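Long-range contacts in inulin fructotransferase (Bacillus sp. snu-7, PDB 2INV), which catalyses the lyase-type breakdown of inulin by intramolecular fructosyl transfer, releasing a cyclic difructose dianhydride from the fructan chain: residues H87-R92 against G179-E184; H112-T117 against D146-T151; F275-L280 against L313-G318; N332-N337 against P350-I355. All blocks are in the same frame, centred on the assembly; numbering follows the deposited sequence.

The four contacts form two neighbouring pairs along one right-handed parallel beta-helix. Contacts 1 and 2, with centres 9 Å apart, share the salt bridge from Arg-92 NE to Asp-146 OD1 (2.8 Å). Contacts 3 and 4, also 9 Å apart between centres, meet where Asp-315 OD1 lies 2.8 Å from Tyr-336 OH, a probable hydrogen bond. The pairs themselves do not touch: about 26 Å separates the centres of contacts 1 and 3, and contacts 2 and 4 lie on opposite sides of the chain's centre. Bound fructose comes near one member of each pair, about 5 Å from the Phe-89 side chain of contact 1 and touching Phe-275, a glycan-pocket residue in the 275-280 segment of contact 3.

Contact 1. Residues H87-R92 against G179-E184; sequences HGFFSR and GFVYLE
Arg-92 against Tyr-182 and Phe-89 against Val-181 form a buried, largely apolar contact, in which the loop leading from strand 80-84 into helix 92-96 lies along the end of strand 174-181. The alkyl part of Arg-92 spans one face of the tyrosine: CB stands 3.4 Å from the centroid of the Tyr-182 ring, 9° off its normal, as a CH-pi contact, and CD of Arg-92 lies 3.6 Å from CD2 of Tyr-182. Extended from CG to NE, the arginine chain carries its guanidinium past the ring to a salt bridge with Asp-146. The tyrosine hydroxyl is hydrogen-bonded to Asp-96. Reducing Tyr-182 to an alanine would probably leave Asp-96 without that hydroxyl and the arginine chain without its aromatic floor, freer to swing from Asp-146. In the parallel beta-helix, strand 174-181 pairs with strands 135-146 and 201-203, and the loop packs beside this stack. Val-181 CG2, anti to its own backbone N, reaches Phe-89 CE2 at 3.5 Å and Phe-90 O at 3.6 Å. Gly-179 CA approaches His-87 O at 3.4 Å in a nearly straight CA-H...O contact (169°), and a CB at this glycine would collide with that oxygen. His-87 NE2 is hydrogen-bonded to Ser-172 O of the second subunit.

Contact 2. Residues H112-T117 against D146-T151; sequences HIRVLT and DGVGFT
Asp-146 pairs with Arg-114 in a parallel beta bridge, its N donating to Ile-113 O (2.9 Å, 169°) and its O accepting from Val-115 N (2.9 Å), two bonds that straddle the arginine. The side chains of Arg-114 and Asp-146 emerge on the same face of the sheet, yet their charges do not meet: Asp-146 OD1 forms a salt bridge with Arg-92 instead, and Arg-114 NE one with Asp-68. His-112 comes to the aspartate edge-on. CG anti to the backbone N (chi1 180°) carries the imidazole to the aspartate, and chi2 turns it nearly coplanar with the carboxylate; its CE1 approaches Asp-146 OD2 closely, at 2.9 Å. One face of the same imidazole is covered by CG of Arg-114, 3.5 Å above the plane. The arginine chain then bends at chi2 and chi3, bringing its guanidinium under Val-148, whose CG2 sits 3.8 Å above the guanidinium plane. Gln-107 accepts from NH1 of this group. Val-148 CG2 also meets Leu-116 CD2 at 3.9 Å, at the partly exposed end of the contact. Asp-146 OD1 has a second task, accepting from Val-148 N (2.6 Å) well above the carboxylate plane; this Asx turn bends the chain as it leaves strand 135-146. Lys-161 NZ bonds to both Val-115 O and Gly-147 O just past the bridge. Such in-register parallel pairing of strands from successive coils is the hallmark of the right-handed parallel beta-helix.

Contact 3. Residues F275-L280 against L313-G318; sequences FYPGML and LDDLYG
Pro-277 lays its ring against the 313-318 loop. Its CB lies 3.3 Å from Asp-314 O, and its CG is 3.5 Å from Leu-313 O. The CB atoms of Pro-277 and Leu-313 also meet, at 3.7 Å. From there the leucine chain, extended at chi2, sends CD1 over the centre of the Tyr-317 ring, 3.4 Å above its plane. Tyr-317 holds CG anti to the backbone N (chi1 -172°), which lays the ring edge along Gly-278, with CD2 of the ring 3.6 Å from the glycine CA. A CB on Gly-278 would run into CE2 of that ring, and the positive phi favours glycine as well. The one hydrogen bond between the segments runs from Gly-278 N to Gly-318 O (2.8 Å), distinctly bent at 138°. Within the 313-318 loop, Asp-314 OD1 accepts from Leu-316 N in an Asx turn, which supports the type I turn from Asp-314 to Tyr-317. The carboxylate of Asp-315 points to partners beyond the loop, forming a salt bridge with Arg-298 and accepting from Ala-344 N. Proline carbons facing carbonyl oxygens, an aromatic edge on a bare glycine and a single bent bond imply that close fit, more than hydrogen bonding, joins these two loops of the beta-helix.

Contact 4. Residues N332-N337 against P350-I355; sequences NLFAYN and PTQILI
Phe-334 keeps CG anti to the carbonyl carbon (chi1 -64°) while Tyr-336 keeps its own anti to the backbone N (chi1 -179°), and the two rings splay from one strand toward different parts of 350-355. The phenylalanine reaches Ile-353, its CZ 3.4 Å from CD1 of the isoleucine, the side chains crossing at about a right angle. The tyrosine reaches Pro-350, whose CG lies 3.2 Å from Tyr-336 OH. Gln-352, bent at chi2, fits in the fork: OE1 lies 3.6 Å from Phe-334 CD2, and NE2, which is hydrogen-bonded to Ser-374, lies 3.5 Å from Tyr-336 CB. The amide stands steeply to both rings. A valine in place of Tyr-336 would probably open a gap beside Pro-350 and leave Asp-315 without the hydroxyl it now bonds. The side chains of Phe-334, Tyr-336, Pro-350 and Gln-352 set out toward one another and are buried within the coil; at Gln-352 the chain turns a corner between one face of the beta-helix and the next. Strand 328-337 is paired with strands 285-299 and 362-370, and strand 351-357 with 320-323 and 375-379, while Leu-333 and Ala-335 of the first strand pack on the second subunit.

Contact 1. Residues H87-R92 against G179-E184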
# COMPACT_ATOMS: atom_id res chain seq x y z
N HIS A 87 -15.85 6.82 -4.75
CA HIS A 87 -16.36 5.53 -4.28
C HIS A 87 -17.74 5.70 -3.65
O HIS A 87 -18.50 4.74 -3.52
CB HIS A 87 -15.40 4.92 -3.26
CG HIS A 87 -15.25 5.73 -2.01
ND1 HIS A 87 -14.70 6.99 -1.99
CD2 HIS A 87 -15.59 5.46 -0.73
CE1 HIS A 87 -14.70 7.46 -0.76
NE2 HIS A 87 -15.23 6.55 0.03
N GLY A 88 -18.03 6.93 -3.24
CA GLY A 88 -19.31 7.28 -2.63
C GLY A 88 -19.95 6.30 -1.67
O GLY A 88 -21.16 6.08 -1.73
N PHE A 89 -19.18 5.71 -0.77
CA PHE A 89 -19.80 4.77 0.15
C PHE A 89 -20.73 5.47 1.14
O PHE A 89 -20.54 6.64 1.50
CB PHE A 89 -18.78 3.94 0.93
CG PHE A 89 -19.41 2.96 1.88
CD1 PHE A 89 -19.73 3.33 3.18
CD2 PHE A 89 -19.74 1.67 1.45
CE1 PHE A 89 -20.37 2.45 4.04
CE2 PHE A 89 -20.39 0.78 2.31
CZ PHE A 89 -20.70 1.17 3.61
N PHE A 90 -21.75 4.73 1.55
CA PHE A 90 -22.77 5.19 2.48
C PHE A 90 -23.35 3.93 3.11
O PHE A 90 -23.72 2.99 2.41
CB PHE A 90 -23.84 5.99 1.72
CG PHE A 90 -25.09 6.28 2.51
CD1 PHE A 90 -26.16 5.38 2.49
CD2 PHE A 90 -25.22 7.47 3.21
CE1 PHE A 90 -27.34 5.67 3.16
CE2 PHE A 90 -26.43 7.76 3.89
CZ PHE A 90 -27.47 6.87 3.86
N SER A 91 -23.40 3.92 4.43
CA SER A 91 -23.88 2.78 5.21
C SER A 91 -25.39 2.55 5.09
O SER A 91 -26.16 3.09 5.88
CB SER A 91 -23.51 2.99 6.68
OG SER A 91 -23.98 1.92 7.50
N ARG A 92 -25.80 1.72 4.14
CA ARG A 92 -27.22 1.43 3.98
C ARG A 92 -27.71 0.62 5.17
O ARG A 92 -28.89 0.66 5.53
CB ARG A 92 -27.49 0.66 2.69
CG ARG A 92 -27.69 1.54 1.47
CD ARG A 92 -28.11 0.72 0.26
NE ARG A 92 -28.41 1.55 -0.91
CZ ARG A 92 -29.49 2.32 -1.03
NH1 ARG A 92 -30.38 2.39 -0.05
NH2 ARG A 92 -29.68 3.03 -2.14
N GLY A 179 -16.16 1.59 -4.70
CA GLY A 179 -17.10 1.59 -3.60
C GLY A 179 -18.16 0.56 -3.93
O GLY A 179 -18.88 0.69 -4.92
N PHE A 180 -18.23 -0.49 -3.12
CA PHE A 180 -19.22 -1.55 -3.31
C PHE A 180 -20.10 -1.54 -2.08
O PHE A 180 -19.60 -1.57 -0.96
CB PHE A 180 -18.53 -2.91 -3.41
CG PHE A 180 -17.68 -3.09 -4.63
CD1 PHE A 180 -18.20 -3.63 -5.81
CD2 PHE A 180 -16.33 -2.77 -4.59
CE1 PHE A 180 -17.39 -3.85 -6.91
CE2 PHE A 180 -15.51 -2.99 -5.69
CZ PHE A 180 -16.03 -3.53 -6.85
N VAL A 181 -21.41 -1.53 -2.28
CA VAL A 181 -22.31 -1.54 -1.14
C VAL A 181 -23.64 -2.23 -1.41
O VAL A 181 -24.23 -2.07 -2.48
CB VAL A 181 -22.53 -0.10 -0.62
CG1 VAL A 181 -23.19 0.75 -1.69
CG2 VAL A 181 -23.36 -0.13 0.64
N TYR A 182 -24.07 -3.02 -0.43
CA TYR A 182 -25.33 -3.77 -0.47
C TYR A 182 -25.51 -4.71 -1.68
O TYR A 182 -26.58 -4.77 -2.27
CB TYR A 182 -26.51 -2.80 -0.34
CG TYR A 182 -27.15 -2.77 1.04
CD1 TYR A 182 -26.38 -2.74 2.21
CD2 TYR A 182 -28.54 -2.75 1.18
CE1 TYR A 182 -26.98 -2.70 3.48
CE2 TYR A 182 -29.15 -2.71 2.45
CZ TYR A 182 -28.36 -2.68 3.59
OH TYR A 182 -28.96 -2.65 4.82
N LEU A 183 -24.46 -5.45 -2.01
CA LEU A 183 -24.47 -6.41 -3.12
C LEU A 183 -24.25 -7.82 -2.57
O LEU A 183 -23.38 -8.00 -1.72
CB LEU A 183 -23.33 -6.10 -4.11
CG LEU A 183 -23.45 -4.85 -4.96
CD1 LEU A 183 -22.10 -4.54 -5.59
CD2 LEU A 183 -24.51 -5.06 -6.01
N GLU A 184 -24.99 -8.81 -3.07
CA GLU A 184 -24.76 -10.14 -2.54
C GLU A 184 -23.32 -10.56 -2.80
O GLU A 184 -22.70 -11.22 -1.97
CB GLU A 184 -25.72 -11.18 -3.11
CG GLU A 184 -25.73 -12.40 -2.20
CD GLU A 184 -26.81 -13.41 -2.50
OE1 GLU A 184 -27.95 -13.00 -2.81
OE2 GLU A 184 -26.53 -14.62 -2.40

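Contact 2. Residues H112-T117 against D146-T151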
# COMPACT_ATOMS: atom_id res chain seq x y z
N HIS A 112 -22.40 7.03 -8.72
CA HIS A 112 -23.32 6.06 -8.16
C HIS A 112 -24.15 5.23 -9.15
O HIS A 112 -25.03 5.76 -9.85
CB HIS A 112 -24.22 6.87 -7.21
CG HIS A 112 -25.27 6.09 -6.51
ND1 HIS A 112 -25.04 4.87 -5.91
CD2 HIS A 112 -26.55 6.42 -6.21
CE1 HIS A 112 -26.13 4.49 -5.26
NE2 HIS A 112 -27.06 5.42 -5.43
N ILE A 113 -23.87 3.93 -9.21
CA ILE A 113 -24.61 3.04 -10.08
C ILE A 113 -25.45 2.12 -9.23
O ILE A 113 -24.93 1.35 -8.41
CB ILE A 113 -23.71 2.17 -10.98
CG1 ILE A 113 -23.05 3.03 -12.06
CG2 ILE A 113 -24.53 1.05 -11.61
CD1 ILE A 113 -22.15 2.25 -12.99
N ARG A 114 -26.76 2.20 -9.41
CA ARG A 114 -27.66 1.35 -8.68
C ARG A 114 -27.92 0.15 -9.55
O ARG A 114 -28.46 0.25 -10.66
CB ARG A 114 -28.93 2.10 -8.34
CG ARG A 114 -28.67 3.55 -7.97
CD ARG A 114 -29.68 4.00 -6.98
NE ARG A 114 -31.02 3.71 -7.47
CZ ARG A 114 -32.07 3.44 -6.71
NH1 ARG A 114 -31.94 3.44 -5.41
NH2 ARG A 114 -33.23 3.16 -7.27
N VAL A 115 -27.48 -0.99 -9.04
CA VAL A 115 -27.59 -2.27 -9.70
C VAL A 115 -29.00 -2.81 -9.51
O VAL A 115 -29.39 -3.20 -8.41
CB VAL A 115 -26.56 -3.23 -9.09
CG1 VAL A 115 -26.63 -4.59 -9.76
CG2 VAL A 115 -25.16 -2.64 -9.24
N LEU A 116 -29.76 -2.81 -10.60
CA LEU A 116 -31.14 -3.30 -10.57
C LEU A 116 -31.25 -4.43 -11.59
O LEU A 116 -32.18 -4.47 -12.40
CB LEU A 116 -32.09 -2.16 -10.94
CG LEU A 116 -31.88 -0.90 -10.11
CD1 LEU A 116 -32.66 0.26 -10.72
CD2 LEU A 116 -32.32 -1.16 -8.68
N THR A 117 -30.29 -5.34 -11.54
CA THR A 117 -30.24 -6.45 -12.47
C THR A 117 -31.30 -7.52 -12.28
O THR A 117 -31.78 -7.77 -11.18
CB THR A 117 -28.85 -7.11 -12.44
OG1 THR A 117 -28.47 -7.37 -11.09
CG2 THR A 117 -27.82 -6.20 -13.10
N ASP A 146 -24.00 -0.02 -6.02
CA ASP A 146 -24.94 -0.16 -4.91
C ASP A 146 -26.11 -1.11 -5.25
O ASP A 146 -26.84 -0.90 -6.23
CB ASP A 146 -25.40 1.26 -4.54
CG ASP A 146 -26.60 1.31 -3.64
OD1 ASP A 146 -26.90 0.32 -2.94
OD2 ASP A 146 -27.26 2.38 -3.62
N GLY A 147 -26.27 -2.15 -4.42
CA GLY A 147 -27.32 -3.13 -4.62
C GLY A 147 -28.68 -2.68 -4.13
O GLY A 147 -29.66 -3.43 -4.19
N VAL A 148 -28.72 -1.46 -3.61
CA VAL A 148 -29.95 -0.85 -3.11
C VAL A 148 -30.58 -1.43 -1.84
O VAL A 148 -30.88 -0.69 -0.91
CB VAL A 148 -31.01 -0.83 -4.23
CG1 VAL A 148 -32.26 -0.12 -3.75
CG2 VAL A 148 -30.45 -0.13 -5.46
N GLY A 149 -30.78 -2.74 -1.80
CA GLY A 149 -31.39 -3.34 -0.62
C GLY A 149 -31.32 -4.85 -0.54
O GLY A 149 -31.01 -5.52 -1.52
N PHE A 150 -31.61 -5.38 0.64
CA PHE A 150 -31.59 -6.82 0.86
C PHE A 150 -33.00 -7.40 0.89
O PHE A 150 -33.91 -6.81 1.46
CB PHE A 150 -30.80 -7.14 2.13
CG PHE A 150 -29.32 -6.97 1.94
CD1 PHE A 150 -28.74 -7.40 0.75
CD2 PHE A 150 -28.52 -6.33 2.88
CE1 PHE A 150 -27.39 -7.20 0.50
CE2 PHE A 150 -27.17 -6.13 2.64
CZ PHE A 150 -26.60 -6.56 1.44
N THR A 151 -33.17 -8.57 0.27
CA THR A 151 -34.49 -9.17 0.13
C THR A 151 -34.58 -10.67 0.40
O THR A 151 -33.77 -11.44 -0.10
CB THR A 151 -34.96 -8.95 -1.32
OG1 THR A 151 -33.85 -9.10 -2.21
CG2 THR A 151 -35.58 -7.57 -1.48

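Contact 3. Residues F275-L280 against L313-G318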
# COMPACT_ATOMS: atom_id res chain seq x y z
N PHE A 275 -16.61 -11.31 14.51
CA PHE A 275 -17.53 -11.62 15.61
C PHE A 275 -17.76 -13.11 15.69
O PHE A 275 -18.57 -13.58 16.49
CB PHE A 275 -18.91 -10.98 15.41
CG PHE A 275 -18.91 -9.48 15.36
CD1 PHE A 275 -18.13 -8.73 16.23
CD2 PHE A 275 -19.78 -8.81 14.50
CE1 PHE A 275 -18.22 -7.33 16.23
CE2 PHE A 275 -19.88 -7.43 14.50
CZ PHE A 275 -19.10 -6.69 15.37
N TYR A 276 -17.07 -13.87 14.85
CA TYR A 276 -17.25 -15.30 14.84
C TYR A 276 -15.99 -16.12 14.66
O TYR A 276 -14.94 -15.61 14.28
CB TYR A 276 -18.18 -15.74 13.69
CG TYR A 276 -19.26 -14.77 13.31
CD1 TYR A 276 -20.30 -14.46 14.19
CD2 TYR A 276 -19.26 -14.18 12.05
CE1 TYR A 276 -21.32 -13.61 13.81
CE2 TYR A 276 -20.28 -13.32 11.67
CZ TYR A 276 -21.31 -13.04 12.55
OH TYR A 276 -22.32 -12.19 12.18
N PRO A 277 -16.10 -17.41 14.96
CA PRO A 277 -15.05 -18.42 14.85
C PRO A 277 -14.57 -18.49 13.40
O PRO A 277 -15.31 -18.17 12.48
CB PRO A 277 -15.77 -19.69 15.27
CG PRO A 277 -16.61 -19.20 16.40
CD PRO A 277 -17.13 -17.85 15.93
N GLY A 278 -13.31 -18.87 13.21
CA GLY A 278 -12.74 -18.99 11.88
C GLY A 278 -12.66 -17.73 11.03
O GLY A 278 -13.14 -17.70 9.90
N MSE A 279 -12.02 -16.69 11.56
CA MSE A 279 -11.86 -15.43 10.83
C MSE A 279 -10.82 -15.59 9.73
O MSE A 279 -10.93 -14.99 8.66
CB MSE A 279 -11.42 -14.31 11.81
CG MSE A 279 -12.55 -13.73 12.62
SE MSE A 279 -12.02 -12.99 14.32
CE MSE A 279 -11.68 -14.61 15.31
N LEU A 280 -9.83 -16.43 10.00
CA LEU A 280 -8.73 -16.69 9.07
C LEU A 280 -8.73 -18.20 8.83
O LEU A 280 -8.39 -18.97 9.73
CB LEU A 280 -7.40 -16.27 9.70
CG LEU A 280 -6.38 -15.86 8.45
CD1 LEU A 280 -5.36 -14.92 9.05
CD2 LEU A 280 -5.88 -17.15 7.90
N LEU A 313 -20.19 -22.01 13.40
CA LEU A 313 -18.98 -22.60 13.93
C LEU A 313 -18.86 -22.37 15.42
O LEU A 313 -19.34 -21.36 15.94
CB LEU A 313 -17.76 -22.01 13.22
CG LEU A 313 -17.66 -22.36 11.73
CD1 LEU A 313 -16.40 -21.75 11.14
CD2 LEU A 313 -17.65 -23.87 11.57
N ASP A 314 -18.25 -23.32 16.13
CA ASP A 314 -18.08 -23.14 17.57
C ASP A 314 -16.68 -22.62 17.85
O ASP A 314 -15.85 -22.50 16.94
CB ASP A 314 -18.38 -24.43 18.36
CG ASP A 314 -17.41 -25.57 18.05
OD1 ASP A 314 -16.19 -25.34 17.94
OD2 ASP A 314 -17.89 -26.73 17.95
N ASP A 315 -16.42 -22.28 19.11
CA ASP A 315 -15.13 -21.73 19.50
C ASP A 315 -13.97 -22.70 19.53
O ASP A 315 -12.87 -22.33 19.95
CB ASP A 315 -15.27 -21.04 20.85
CG ASP A 315 -16.08 -19.76 20.75
OD1 ASP A 315 -15.50 -18.71 20.39
OD2 ASP A 315 -17.31 -19.80 21.00
N LEU A 316 -14.19 -23.93 19.10
CA LEU A 316 -13.11 -24.89 19.08
C LEU A 316 -12.57 -24.96 17.65
O LEU A 316 -11.52 -25.56 17.40
CB LEU A 316 -13.57 -26.26 19.59
CG LEU A 316 -13.87 -26.28 21.10
CD1 LEU A 316 -14.46 -27.61 21.51
CD2 LEU A 316 -12.58 -26.02 21.87
N TYR A 317 -13.28 -24.32 16.72
CA TYR A 317 -12.87 -24.26 15.31
C TYR A 317 -11.59 -23.44 15.29
O TYR A 317 -10.69 -23.68 14.47
CB TYR A 317 -13.93 -23.55 14.46
CG TYR A 317 -13.69 -23.62 12.96
CD1 TYR A 317 -14.00 -24.77 12.23
CD2 TYR A 317 -13.18 -22.52 12.26
CE1 TYR A 317 -13.81 -24.83 10.85
CE2 TYR A 317 -12.97 -22.57 10.87
CZ TYR A 317 -13.30 -23.73 10.17
OH TYR A 317 -13.12 -23.79 8.81
N GLY A 318 -11.52 -22.46 16.19
CA GLY A 318 -10.36 -21.59 16.27
C GLY A 318 -10.54 -20.30 15.49
O GLY A 318 -11.22 -20.30 14.46

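Contact 4. Residues N332-N337 against P350-I355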
# COMPACT_ATOMS: atom_id res chain seq x y z
N ASN A 332 1.86 -12.59 15.39
CA ASN A 332 0.47 -12.12 15.32
C ASN A 332 -0.01 -11.77 16.73
O ASN A 332 0.45 -12.37 17.71
CB ASN A 332 -0.44 -13.22 14.75
CG ASN A 332 -0.11 -13.58 13.31
OD1 ASN A 332 -0.15 -12.72 12.43
ND2 ASN A 332 0.21 -14.85 13.08
N LEU A 333 -0.93 -10.82 16.84
CA LEU A 333 -1.48 -10.44 18.15
C LEU A 333 -2.96 -10.79 18.19
O LEU A 333 -3.76 -10.25 17.43
CB LEU A 333 -1.28 -8.94 18.42
CG LEU A 333 -1.42 -8.48 19.88
CD1 LEU A 333 -1.04 -7.01 19.99
CD2 LEU A 333 -2.84 -8.70 20.39
N PHE A 334 -3.32 -11.72 19.08
CA PHE A 334 -4.71 -12.14 19.23
C PHE A 334 -5.39 -11.49 20.43
O PHE A 334 -4.99 -11.69 21.57
CB PHE A 334 -4.81 -13.66 19.40
CG PHE A 334 -4.35 -14.45 18.20
CD1 PHE A 334 -2.99 -14.58 17.92
CD2 PHE A 334 -5.27 -15.09 17.38
CE1 PHE A 334 -2.55 -15.33 16.83
CE2 PHE A 334 -4.84 -15.84 16.28
CZ PHE A 334 -3.49 -15.97 16.01
N ALA A 335 -6.45 -10.72 20.17
CA ALA A 335 -7.21 -10.05 21.22
C ALA A 335 -8.61 -10.66 21.19
O ALA A 335 -9.41 -10.36 20.31
CB ALA A 335 -7.28 -8.56 20.95
N TYR A 336 -8.89 -11.52 22.16
CA TYR A 336 -10.17 -12.21 22.22
C TYR A 336 -11.01 -11.80 23.43
O TYR A 336 -10.63 -12.01 24.58
CB TYR A 336 -9.90 -13.72 22.21
CG TYR A 336 -11.12 -14.60 22.26
CD1 TYR A 336 -11.84 -14.77 23.44
CD2 TYR A 336 -11.53 -15.30 21.13
CE1 TYR A 336 -12.94 -15.61 23.50
CE2 TYR A 336 -12.64 -16.15 21.17
CZ TYR A 336 -13.34 -16.29 22.36
OH TYR A 336 -14.43 -17.13 22.42
N ASN A 337 -12.16 -11.19 23.14
CA ASN A 337 -13.09 -10.74 24.18
C ASN A 337 -14.49 -11.24 23.84
O ASN A 337 -15.20 -10.65 23.01
CB ASN A 337 -13.10 -9.21 24.25
CG ASN A 337 -13.77 -8.70 25.50
OD1 ASN A 337 -13.89 -7.50 25.69
ND2 ASN A 337 -14.19 -9.61 26.36
N PRO A 350 -11.86 -21.25 24.51
CA PRO A 350 -11.71 -20.77 23.15
C PRO A 350 -10.33 -21.13 22.60
O PRO A 350 -9.33 -21.07 23.31
CB PRO A 350 -11.90 -19.27 23.31
CG PRO A 350 -13.01 -19.22 24.31
CD PRO A 350 -12.62 -20.29 25.33
N THR A 351 -10.29 -21.51 21.32
CA THR A 351 -9.02 -21.86 20.68
C THR A 351 -8.58 -20.73 19.77
O THR A 351 -9.29 -20.37 18.84
CB THR A 351 -9.16 -23.14 19.82
OG1 THR A 351 -9.49 -24.26 20.66
CG2 THR A 351 -7.86 -23.44 19.09
N GLN A 352 -7.42 -20.16 20.05
CA GLN A 352 -6.92 -19.08 19.22
C GLN A 352 -6.42 -19.65 17.91
O GLN A 352 -6.86 -19.25 16.83
CB GLN A 352 -5.79 -18.32 19.92
CG GLN A 352 -6.21 -17.53 21.17
CD GLN A 352 -7.48 -16.74 20.99
OE1 GLN A 352 -7.62 -15.96 20.03
NE2 GLN A 352 -8.42 -16.91 21.92
N ILE A 353 -5.48 -20.59 17.99
CA ILE A 353 -4.94 -21.20 16.78
C ILE A 353 -5.13 -22.72 16.76
O ILE A 353 -4.68 -23.43 17.66
CB ILE A 353 -3.44 -20.88 16.61
CG1 ILE A 353 -3.27 -19.38 16.41
CG2 ILE A 353 -2.87 -21.64 15.42
CD1 ILE A 353 -1.84 -18.90 16.44
N LEU A 354 -5.81 -23.20 15.73
CA LEU A 354 -6.05 -24.62 15.57
C LEU A 354 -5.39 -25.14 14.31
O LEU A 354 -5.63 -24.66 13.19
CB LEU A 354 -7.54 -24.95 15.51
CG LEU A 354 -7.85 -26.40 15.16
CD1 LEU A 354 -7.32 -27.32 16.25
CD2 LEU A 354 -9.35 -26.59 14.98
N ILE A 355 -4.56 -26.15 14.50
CA ILE A 355 -3.85 -26.80 13.42
C ILE A 355 -4.62 -28.11 13.24
O ILE A 355 -4.33 -29.12 13.87
CB ILE A 355 -2.37 -27.00 13.83
CG1 ILE A 355 -1.78 -25.65 14.28
CG2 ILE A 355 -1.55 -27.56 12.69
CD1 ILE A 355 -1.80 -24.57 13.20